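Local coordinates for octaprenyl-diphosphate synthase (Bacteroides thetaiotaomicron, PDB 3RMG), which probably acts as a magnesium-dependent prenyltransferase of the FPP/GGPP synthase family, lengthening isoprenoid diphosphates by adding five-carbon units, at residues V165-D168 and V169-K172; I208-Q211 and I212-I216; A199-L202 and G203-G207. All blocks are in the same frame, centred on the assembly; numbering follows the deposited sequence.

Contact 1 (V165-D168 and V169-K172); sequences VYFD and VIRK
The backbone amide of Arg171 donates to Phe167 O over 2.8 Å, with a fairly straight N-H...O angle of 163°. Equivalent bonds run from Val169, Ile170 and Lys172 to the carbonyls of Val165, Tyr166 and Asp168, so the eight residues form alpha helix with the regular four-residue spacing. Phe167 O also lies over one face of the Arg171 guanidinium. The arginine chain bends at its third torsion (chi3 -92°), which folds the guanidinium back along the helix until NH1 comes 3.3 Å from Phe167 CB.

Tyr166 and Ile170 supply the main apolar meeting. Ile170 CD1 stands over one face of the phenol ring, displaced toward its rim, 3.7 Å from the centroid and 3.4 Å from Tyr166 CZ; at 22° off the ring normal this is a CH-pi contact. The same tyrosine reaches Phe167, because Tyr166 CD2 sits above the centre of the phenyl ring, 4.0 Å from its plane. These apolar groups face inward in the all-alpha fold of the isoprenoid synthases: Phe167 and Tyr166 lie on Ile212 of helix 193-217 and on Leu240 of helix 240-249, while the phenol oxygen of Tyr166 probably hydrogen-bonds to the carboxylate of Asp215.

The exposed flank is organised differently. Lys172 crosses Asp168 with its aliphatic part, bringing CE to 3.1 Å from Asp168 OD1, a close approach. Its ammonium is turned aside by the last bend, NZ remaining 4.2 Å from Asp168 OD2, so any attraction there is probably only a diffuse electrostatic one. At the start of these eight residues, Val169 CG2 presses against Val165 O at 3.0 Å, a tight carbon-to-carbonyl contact, while the two valine side chains themselves merely brush past each other.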
ATOM      1  N   VAL A 165      28.048  -1.723   3.654  1.00 61.85           N
ATOM      2  CA  VAL A 165      26.822  -2.111   2.972  1.00 62.60           C
ATOM      3  C   VAL A 165      25.775  -2.588   3.979  1.00 62.25           C
ATOM      4  O   VAL A 165      24.570  -2.383   3.802  1.00 57.62           O
ATOM      5  CB  VAL A 165      27.070  -3.194   1.911  1.00 60.91           C
ATOM      6  CG1 VAL A 165      25.764  -3.569   1.228  1.00 48.46           C
ATOM      7  CG2 VAL A 165      28.100  -2.702   0.890  1.00 60.31           C
ATOM      8  N   TYR A 166      26.251  -3.224   5.041  1.00 57.87           N
ATOM      9  CA  TYR A 166      25.376  -3.770   6.063  1.00 57.07           C
ATOM     10  C   TYR A 166      24.635  -2.646   6.790  1.00 56.36           C
ATOM     11  O   TYR A 166      23.423  -2.719   7.007  1.00 54.99           O
ATOM     12  CB  TYR A 166      26.229  -4.561   7.044  1.00 57.14           C
ATOM     13  CG  TYR A 166      25.570  -4.947   8.343  1.00 53.99           C
ATOM     14  CD1 TYR A 166      24.522  -5.859   8.375  1.00 56.32           C
ATOM     15  CD2 TYR A 166      26.039  -4.445   9.549  1.00 57.16           C
ATOM     16  CE1 TYR A 166      23.940  -6.236   9.578  1.00 51.61           C
ATOM     17  CE2 TYR A 166      25.467  -4.815  10.754  1.00 44.10           C
ATOM     18  CZ  TYR A 166      24.422  -5.711  10.761  1.00 49.19           C
ATOM     19  OH  TYR A 166      23.860  -6.081  11.966  1.00 51.74           O
ATOM     20  N   PHE A 167      25.383  -1.605   7.150  1.00 46.42           N
ATOM     21  CA  PHE A 167      24.841  -0.464   7.870  1.00 51.25           C
ATOM     22  C   PHE A 167      23.939   0.393   7.010  1.00 51.24           C
ATOM     23  O   PHE A 167      22.911   0.893   7.469  1.00 53.96           O
ATOM     24  CB  PHE A 167      25.971   0.375   8.433  1.00 44.86           C
ATOM     25  CG  PHE A 167      26.573  -0.211   9.654  1.00 47.43           C
ATOM     26  CD1 PHE A 167      27.893  -0.605   9.673  1.00 52.95           C
ATOM     27  CD2 PHE A 167      25.804  -0.398  10.784  1.00 47.06           C
ATOM     28  CE1 PHE A 167      28.440  -1.147  10.810  1.00 58.17           C
ATOM     29  CE2 PHE A 167      26.345  -0.941  11.919  1.00 53.72           C
ATOM     30  CZ  PHE A 167      27.666  -1.314  11.934  1.00 54.63           C
ATOM     31  N   ASP A 168      24.330   0.557   5.756  1.00 47.90           N
ATOM     32  CA  ASP A 168      23.508   1.270   4.805  1.00 51.76           C
ATOM     33  C   ASP A 168      22.125   0.646   4.714  1.00 50.45           C
ATOM     34  O   ASP A 168      21.127   1.350   4.677  1.00 56.47           O
ATOM     35  CB  ASP A 168      24.166   1.283   3.430  1.00 52.71           C
ATOM     36  CG  ASP A 168      23.500   2.252   2.490  1.00 70.25           C
ATOM     37  OD1 ASP A 168      23.309   3.422   2.893  1.00 86.39           O
ATOM     38  OD2 ASP A 168      23.156   1.850   1.358  1.00 82.66           O
ATOM     39  N   VAL A 169      22.069  -0.679   4.668  1.00 48.74           N
ATOM     40  CA  VAL A 169      20.800  -1.393   4.570  1.00 44.94           C
ATOM     41  C   VAL A 169      19.937  -1.199   5.819  1.00 44.26           C
ATOM     42  O   VAL A 169      18.730  -0.958   5.725  1.00 43.26           O
ATOM     43  CB  VAL A 169      21.027  -2.909   4.384  1.00 53.06           C
ATOM     44  CG1 VAL A 169      19.690  -3.661   4.426  1.00 49.76           C
ATOM     45  CG2 VAL A 169      21.796  -3.191   3.085  1.00 51.75           C
ATOM     46  N   ILE A 170      20.558  -1.337   6.987  1.00 41.22           N
ATOM     47  CA  ILE A 170      19.878  -1.039   8.241  1.00 46.40           C
ATOM     48  C   ILE A 170      19.345   0.414   8.280  1.00 43.92           C
ATOM     49  O   ILE A 170      18.192   0.654   8.639  1.00 41.58           O
ATOM     50  CB  ILE A 170      20.816  -1.274   9.430  1.00 47.30           C
ATOM     51  CG1 ILE A 170      21.185  -2.759   9.535  1.00 45.83           C
ATOM     52  CG2 ILE A 170      20.173  -0.781  10.716  1.00 43.23           C
ATOM     53  CD1 ILE A 170      22.280  -3.045  10.590  1.00 43.14           C
ATOM     54  N   ARG A 171      20.148   1.372   7.875  1.00 40.01           N
ATOM     55  CA  ARG A 171      19.726   2.753   7.886  1.00 46.84           C
ATOM     56  C   ARG A 171      18.554   2.972   6.974  1.00 47.41           C
ATOM     57  O   ARG A 171      17.749   3.825   7.210  1.00 47.91           O
ATOM     58  CB  ARG A 171      20.872   3.703   7.580  1.00 37.22           C
ATOM     59  CG  ARG A 171      21.746   3.932   8.758  1.00 41.91           C
ATOM     60  CD  ARG A 171      22.724   5.036   8.576  1.00 48.74           C
ATOM     61  NE  ARG A 171      23.985   4.557   8.062  1.00 65.98           N
ATOM     62  CZ  ARG A 171      25.018   4.173   8.793  1.00 63.56           C
ATOM     63  NH1 ARG A 171      26.072   3.711   8.168  1.00 66.55           N
ATOM     64  NH2 ARG A 171      25.133   4.527  10.057  1.00 54.47           N
ATOM     65  N   LYS A 172      18.486   2.202   5.907  1.00 51.36           N
ATOM     66  CA  LYS A 172      17.396   2.313   4.967  1.00 53.68           C
ATOM     67  C   LYS A 172      16.159   1.542   5.330  1.00 50.67           C
ATOM     68  O   LYS A 172      15.156   1.692   4.706  1.00 51.83           O
ATOM     69  CB  LYS A 172      17.858   1.931   3.585  1.00 53.98           C
ATOM     70  CG  LYS A 172      18.535   3.058   2.902  1.00 57.13           C
ATOM     71  CD  LYS A 172      19.676   2.583   2.080  1.00 70.22           C
ATOM     72  CE  LYS A 172      20.516   3.723   1.603  1.00 71.56           C
ATOM     73  NZ  LYS A 172      19.923   4.318   0.396  1.00 82.66           N
TER

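Contact 2 (I208-Q211 and I212-I216); sequences ICFQ and IKDDI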
ATOM      1  N   ILE A 208      19.531   1.381  14.989  1.00 34.80           N
ATOM      2  CA  ILE A 208      20.732   0.608  14.668  1.00 38.71           C
ATOM      3  C   ILE A 208      21.137  -0.358  15.795  1.00 42.97           C
ATOM      4  O   ILE A 208      21.466  -1.514  15.523  1.00 43.10           O
ATOM      5  CB  ILE A 208      21.924   1.506  14.283  1.00 36.59           C
ATOM      6  CG1 ILE A 208      21.620   2.255  12.983  1.00 36.93           C
ATOM      7  CG2 ILE A 208      23.182   0.666  14.090  1.00 34.69           C
ATOM      8  CD1 ILE A 208      22.708   3.291  12.596  1.00 33.90           C
ATOM      9  N   CYS A 209      21.113   0.095  17.051  1.00 43.98           N
ATOM     10  CA  CYS A 209      21.372  -0.824  18.172  1.00 46.23           C
ATOM     11  C   CYS A 209      20.367  -1.983  18.135  1.00 47.19           C
ATOM     12  O   CYS A 209      20.720  -3.150  18.285  1.00 46.34           O
ATOM     13  CB  CYS A 209      21.238  -0.112  19.514  1.00 43.40           C
ATOM     14  SG  CYS A 209      22.465   1.144  19.834  1.00 44.87           S
ATOM     15  N   PHE A 210      19.104  -1.635  17.952  1.00 42.30           N
ATOM     16  CA  PHE A 210      18.039  -2.610  17.938  1.00 47.19           C
ATOM     17  C   PHE A 210      18.280  -3.670  16.862  1.00 49.32           C
ATOM     18  O   PHE A 210      18.209  -4.871  17.138  1.00 48.63           O
ATOM     19  CB  PHE A 210      16.714  -1.895  17.701  1.00 47.00           C
ATOM     20  CG  PHE A 210      15.507  -2.753  17.933  1.00 61.87           C
ATOM     21  CD1 PHE A 210      14.931  -2.836  19.194  1.00 63.74           C
ATOM     22  CD2 PHE A 210      14.943  -3.479  16.888  1.00 64.34           C
ATOM     23  CE1 PHE A 210      13.813  -3.631  19.411  1.00 67.20           C
ATOM     24  CE2 PHE A 210      13.821  -4.277  17.096  1.00 60.44           C
ATOM     25  CZ  PHE A 210      13.258  -4.353  18.361  1.00 64.40           C
ATOM     26  N   GLN A 211      18.575  -3.225  15.641  1.00 45.53           N
ATOM     27  CA  GLN A 211      18.753  -4.143  14.513  1.00 44.91           C
ATOM     28  C   GLN A 211      19.953  -5.072  14.686  1.00 45.94           C
ATOM     29  O   GLN A 211      19.864  -6.257  14.400  1.00 49.09           O
ATOM     30  CB  GLN A 211      18.907  -3.379  13.202  1.00 45.81           C
ATOM     31  CG  GLN A 211      18.891  -4.303  12.002  1.00 51.80           C
ATOM     32  CD  GLN A 211      17.696  -5.233  12.046  1.00 59.67           C
ATOM     33  OE1 GLN A 211      16.546  -4.786  12.011  1.00 57.68           O
ATOM     34  NE2 GLN A 211      17.956  -6.531  12.139  1.00 52.64           N
ATOM     35  N   ILE A 212      21.073  -4.521  15.140  1.00 43.65           N
ATOM     36  CA  ILE A 212      22.268  -5.304  15.394  1.00 45.06           C
ATOM     37  C   ILE A 212      22.013  -6.318  16.510  1.00 54.09           C
ATOM     38  O   ILE A 212      22.431  -7.475  16.411  1.00 53.32           O
ATOM     39  CB  ILE A 212      23.450  -4.407  15.771  1.00 42.33           C
ATOM     40  CG1 ILE A 212      23.934  -3.617  14.552  1.00 46.65           C
ATOM     41  CG2 ILE A 212      24.588  -5.228  16.301  1.00 46.81           C
ATOM     42  CD1 ILE A 212      24.994  -2.540  14.912  1.00 41.83           C
ATOM     43  N   LYS A 213      21.322  -5.888  17.564  1.00 53.21           N
ATOM     44  CA  LYS A 213      20.904  -6.809  18.620  1.00 54.46           C
ATOM     45  C   LYS A 213      20.172  -8.018  18.047  1.00 53.68           C
ATOM     46  O   LYS A 213      20.483  -9.154  18.382  1.00 51.63           O
ATOM     47  CB  LYS A 213      20.003  -6.107  19.635  1.00 52.25           C
ATOM     48  CG  LYS A 213      20.736  -5.558  20.841  1.00 65.40           C
ATOM     49  CD  LYS A 213      20.927  -6.625  21.917  1.00 77.47           C
ATOM     50  CE  LYS A 213      22.093  -7.546  21.592  1.00 84.93           C
ATOM     51  NZ  LYS A 213      22.485  -8.391  22.760  1.00 85.31           N
ATOM     52  N   ASP A 214      19.187  -7.763  17.195  1.00 51.68           N
ATOM     53  CA  ASP A 214      18.428  -8.826  16.564  1.00 57.17           C
ATOM     54  C   ASP A 214      19.284  -9.748  15.708  1.00 59.38           C
ATOM     55  O   ASP A 214      19.053 -10.951  15.682  1.00 62.39           O
ATOM     56  CB  ASP A 214      17.313  -8.247  15.697  1.00 61.69           C
ATOM     57  CG  ASP A 214      15.959  -8.353  16.350  1.00 72.86           C
ATOM     58  OD1 ASP A 214      15.887  -8.881  17.482  1.00 84.34           O
ATOM     59  OD2 ASP A 214      14.968  -7.922  15.726  1.00 75.13           O
ATOM     60  N   ASP A 215      20.243  -9.182  14.982  1.00 56.68           N
ATOM     61  CA  ASP A 215      21.104  -9.977  14.111  1.00 51.88           C
ATOM     62  C   ASP A 215      21.941 -10.965  14.930  1.00 54.85           C
ATOM     63  O   ASP A 215      22.194 -12.085  14.498  1.00 59.33           O
ATOM     64  CB  ASP A 215      22.019  -9.073  13.282  1.00 47.38           C
ATOM     65  CG  ASP A 215      21.275  -8.325  12.195  1.00 46.33           C
ATOM     66  OD1 ASP A 215      20.071  -8.596  11.986  1.00 46.07           O
ATOM     67  OD2 ASP A 215      21.898  -7.463  11.543  1.00 53.85           O
ATOM     68  N   ILE A 216      22.367 -10.541  16.112  1.00 55.71           N
ATOM     69  CA  ILE A 216      23.118 -11.405  17.005  1.00 58.89           C
ATOM     70  C   ILE A 216      22.283 -12.604  17.461  1.00 62.84           C
ATOM     71  O   ILE A 216      22.747 -13.740  17.441  1.00 63.21           O
ATOM     72  CB  ILE A 216      23.624 -10.624  18.218  1.00 59.68           C
ATOM     73  CG1 ILE A 216      24.863  -9.806  17.833  1.00 61.29           C
ATOM     74  CG2 ILE A 216      23.932 -11.572  19.371  1.00 59.68           C
ATOM     75  CD1 ILE A 216      25.212  -8.711  18.821  1.00 62.31           C
TER
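From Ile208 to Asp215 the backbone is continuous alpha helix, the amides of Ile212, Lys213, Asp214 and Asp215 each donating to the carbonyl four residues earlier, with Lys213 N to Cys209 O at 2.9 Å. The polar side-chain link repeats this spacing: Gln211 NE2 donates to Asp215 OD1 over 3.0 Å, somewhat bent at an N-H...O angle of 142°. The two flat groups are not coplanar. The carboxylate oxygen lies close to the amide plane of Gln211, yet the amide nitrogen meets that oxygen from above the carboxylate, 46° out of its plane. A bend at the second torsion of Gln211 (chi2 51°) carries the amide over toward the next turn and into this position. Both groups have further partners, Gln211 OE1 with Thr174 OG1 and Asp215 OD2 probably with the hydroxyl of Tyr166, which would help fix their rotation.

Asp214 and Asp215 open the second aspartate-rich DDxxD motif expected in this family, a sequence whose relatives bind magnesium and diphosphate; no metal lies in this contact. Replacing Asp215 by an alanine would probably leave the Gln211 amide nitrogen without its acceptor and the Tyr166 hydroxyl without its partner, and the amide less firmly oriented.

Asp214 runs alongside Phe210, its OD2 4.1 Å from Phe210 CE2, a loose contact; the phenyl ring also meets that of Phe178. On the buried face, Ile208 and Ile212 run alongside each other in the same direction, with Ile208 CG2 3.8 Å from Ile212 CD1. Ile212 CG1 additionally packs against Ile208 O at 3.4 Å. Beyond, Ile212 reaches Ile291 of helix 283-302, and Lys213 CB settles 3.3 Å from Cys209 O before the bent chain leads away.

Contact 3 (A199-L202 and G203-G207); sequences ARLL and GEYIG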
ATOM      1  N   ALA A 199      15.892  14.546  17.042  1.00 31.73           N
ATOM      2  CA  ALA A 199      15.074  13.371  17.359  1.00 27.63           C
ATOM      3  C   ALA A 199      15.315  12.277  16.327  1.00 33.74           C
ATOM      4  O   ALA A 199      15.436  11.090  16.684  1.00 35.49           O
ATOM      5  CB  ALA A 199      13.587  13.750  17.392  1.00 27.64           C
ATOM      6  N   ARG A 200      15.386  12.674  15.054  1.00 30.94           N
ATOM      7  CA  ARG A 200      15.658  11.723  13.966  1.00 31.01           C
ATOM      8  C   ARG A 200      16.966  10.953  14.164  1.00 35.68           C
ATOM      9  O   ARG A 200      16.993   9.723  14.101  1.00 34.13           O
ATOM     10  CB  ARG A 200      15.662  12.422  12.593  1.00 37.89           C
ATOM     11  CG  ARG A 200      15.626  11.439  11.374  1.00 29.41           C
ATOM     12  CD  ARG A 200      16.434  11.977  10.177  1.00 36.68           C
ATOM     13  NE  ARG A 200      17.864  12.023  10.507  1.00 48.80           N
ATOM     14  CZ  ARG A 200      18.705  10.998  10.357  1.00 46.41           C
ATOM     15  NH1 ARG A 200      18.272   9.846   9.846  1.00 48.13           N
ATOM     16  NH2 ARG A 200      19.980  11.123  10.712  1.00 44.11           N
ATOM     17  N   LEU A 201      18.056  11.668  14.404  1.00 32.08           N
ATOM     18  CA  LEU A 201      19.338  11.014  14.697  1.00 33.26           C
ATOM     19  C   LEU A 201      19.264  10.076  15.912  1.00 30.41           C
ATOM     20  O   LEU A 201      19.720   8.929  15.867  1.00 32.46           O
ATOM     21  CB  LEU A 201      20.398  12.072  14.937  1.00 29.88           C
ATOM     22  CG  LEU A 201      21.837  11.594  15.012  1.00 42.39           C
ATOM     23  CD1 LEU A 201      22.157  10.739  13.789  1.00 36.58           C
ATOM     24  CD2 LEU A 201      22.781  12.799  15.127  1.00 37.20           C
ATOM     25  N   LEU A 202      18.714  10.574  17.010  1.00 32.27           N
ATOM     26  CA  LEU A 202      18.415   9.728  18.159  1.00 29.47           C
ATOM     27  C   LEU A 202      17.731   8.420  17.747  1.00 32.21           C
ATOM     28  O   LEU A 202      18.195   7.338  18.079  1.00 30.30           O
ATOM     29  CB  LEU A 202      17.499  10.466  19.133  1.00 32.15           C
ATOM     30  CG  LEU A 202      17.216   9.669  20.399  1.00 31.61           C
ATOM     31  CD1 LEU A 202      18.546   9.322  21.101  1.00 33.75           C
ATOM     32  CD2 LEU A 202      16.297  10.458  21.316  1.00 34.69           C
ATOM     33  N   GLY A 203      16.622   8.520  17.021  1.00 28.85           N
ATOM     34  CA  GLY A 203      15.867   7.326  16.683  1.00 28.38           C
ATOM     35  C   GLY A 203      16.691   6.434  15.783  1.00 39.25           C
ATOM     36  O   GLY A 203      16.609   5.197  15.843  1.00 35.65           O
ATOM     37  N   GLU A 204      17.486   7.053  14.920  1.00 35.07           N
ATOM     38  CA  GLU A 204      18.305   6.260  14.028  1.00 36.78           C
ATOM     39  C   GLU A 204      19.332   5.484  14.845  1.00 37.74           C
ATOM     40  O   GLU A 204      19.529   4.296  14.611  1.00 31.61           O
ATOM     41  CB  GLU A 204      18.990   7.113  12.961  1.00 27.65           C
ATOM     42  CG  GLU A 204      19.990   6.320  12.123  1.00 46.29           C
ATOM     43  CD  GLU A 204      20.504   7.120  10.942  1.00 52.48           C
ATOM     44  OE1 GLU A 204      21.688   7.524  10.961  1.00 52.55           O
ATOM     45  OE2 GLU A 204      19.709   7.364  10.010  1.00 56.62           O
ATOM     46  N   TYR A 205      20.008   6.145  15.783  1.00 27.63           N
ATOM     47  CA  TYR A 205      20.983   5.421  16.592  1.00 33.07           C
ATOM     48  C   TYR A 205      20.316   4.247  17.299  1.00 37.70           C
ATOM     49  O   TYR A 205      20.880   3.147  17.379  1.00 35.29           O
ATOM     50  CB  TYR A 205      21.648   6.320  17.634  1.00 29.69           C
ATOM     51  CG  TYR A 205      22.678   7.263  17.066  1.00 39.76           C
ATOM     52  CD1 TYR A 205      23.006   8.437  17.723  1.00 32.81           C
ATOM     53  CD2 TYR A 205      23.306   6.996  15.852  1.00 41.28           C
ATOM     54  CE1 TYR A 205      23.962   9.312  17.208  1.00 33.44           C
ATOM     55  CE2 TYR A 205      24.253   7.865  15.335  1.00 37.07           C
ATOM     56  CZ  TYR A 205      24.581   9.015  16.028  1.00 33.59           C
ATOM     57  OH  TYR A 205      25.521   9.884  15.524  1.00 55.36           O
ATOM     58  N   ILE A 206      19.119   4.491  17.822  1.00 36.51           N
ATOM     59  CA  ILE A 206      18.387   3.466  18.564  1.00 36.79           C
ATOM     60  C   ILE A 206      17.999   2.289  17.663  1.00 41.78           C
ATOM     61  O   ILE A 206      18.171   1.106  18.038  1.00 37.22           O
ATOM     62  CB  ILE A 206      17.142   4.072  19.241  1.00 38.07           C
ATOM     63  CG1 ILE A 206      17.579   4.973  20.414  1.00 32.80           C
ATOM     64  CG2 ILE A 206      16.184   2.974  19.695  1.00 29.93           C
ATOM     65  CD1 ILE A 206      16.460   5.792  21.010  1.00 27.24           C
ATOM     66  N   GLY A 207      17.492   2.621  16.474  1.00 29.87           N
ATOM     67  CA  GLY A 207      17.147   1.630  15.464  1.00 29.60           C
ATOM     68  C   GLY A 207      18.346   0.778  15.063  1.00 41.67           C
ATOM     69  O   GLY A 207      18.209  -0.418  14.821  1.00 36.06           O
TER
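Leu202 and Ile206 make the closely packed, buried side: Ile206 CD1 lies 4.0 Å from Leu202 CG, and Ile206 CG1 rests 3.4 Å from Leu202 O. Gly203 belongs to the same buried part, its amide donating to Ala199 O at 2.9 Å. Around this face stand Leu301 of helix 283-302, against Leu202, and Leu54, Phe178 and Leu318, against Ile206.

By contrast, Arg200, Leu201, Glu204 and Tyr205 are partly exposed. A bend at the third torsion of Arg200 (chi3 67°) helps turn its guanidinium toward Glu204, and NH1 of Arg200 forms a salt bridge with Glu204 OE2 at 2.9 Å. The oxygen meets the rim of the guanidinium almost level with it, but is itself approached from well above the carboxylate plane (57°). Ala179 and Glu183 of helix 174-188 lie beside Arg200. Leu201 CD1 stands over one face of the Tyr205 ring, 4.0 Å from the centroid, a CH-pi contact offset toward the rim. Leu201 O lies over a face of this ring too, 3.6 Å from Tyr205 CG. The ion pair is thus an i to i+4 salt bridge along a long helix of the all-alpha isoprenoid synthase fold, packed between helices 174-188 and 283-302.

How the contacts relate
Along the chain the order is contact 1, contact 3, contact 2. Contact 1 occupies the short helix 163-172, whereas contacts 3 and 2 follow each other without a gap on the long helix 193-217. The centres of contacts 1 and 2 are about 12 Å apart, and each lies about 14 Å from contact 3. Contact 1 packs against both parts of the long helix: Ile170 CG1 comes 3.7 Å from Gln211 CG, and Arg171 CD comes 3.6 Å from Glu204 OE1. The short helix thus flanks the helix carrying the probable second aspartate-rich motif, near where relatives bind magnesium.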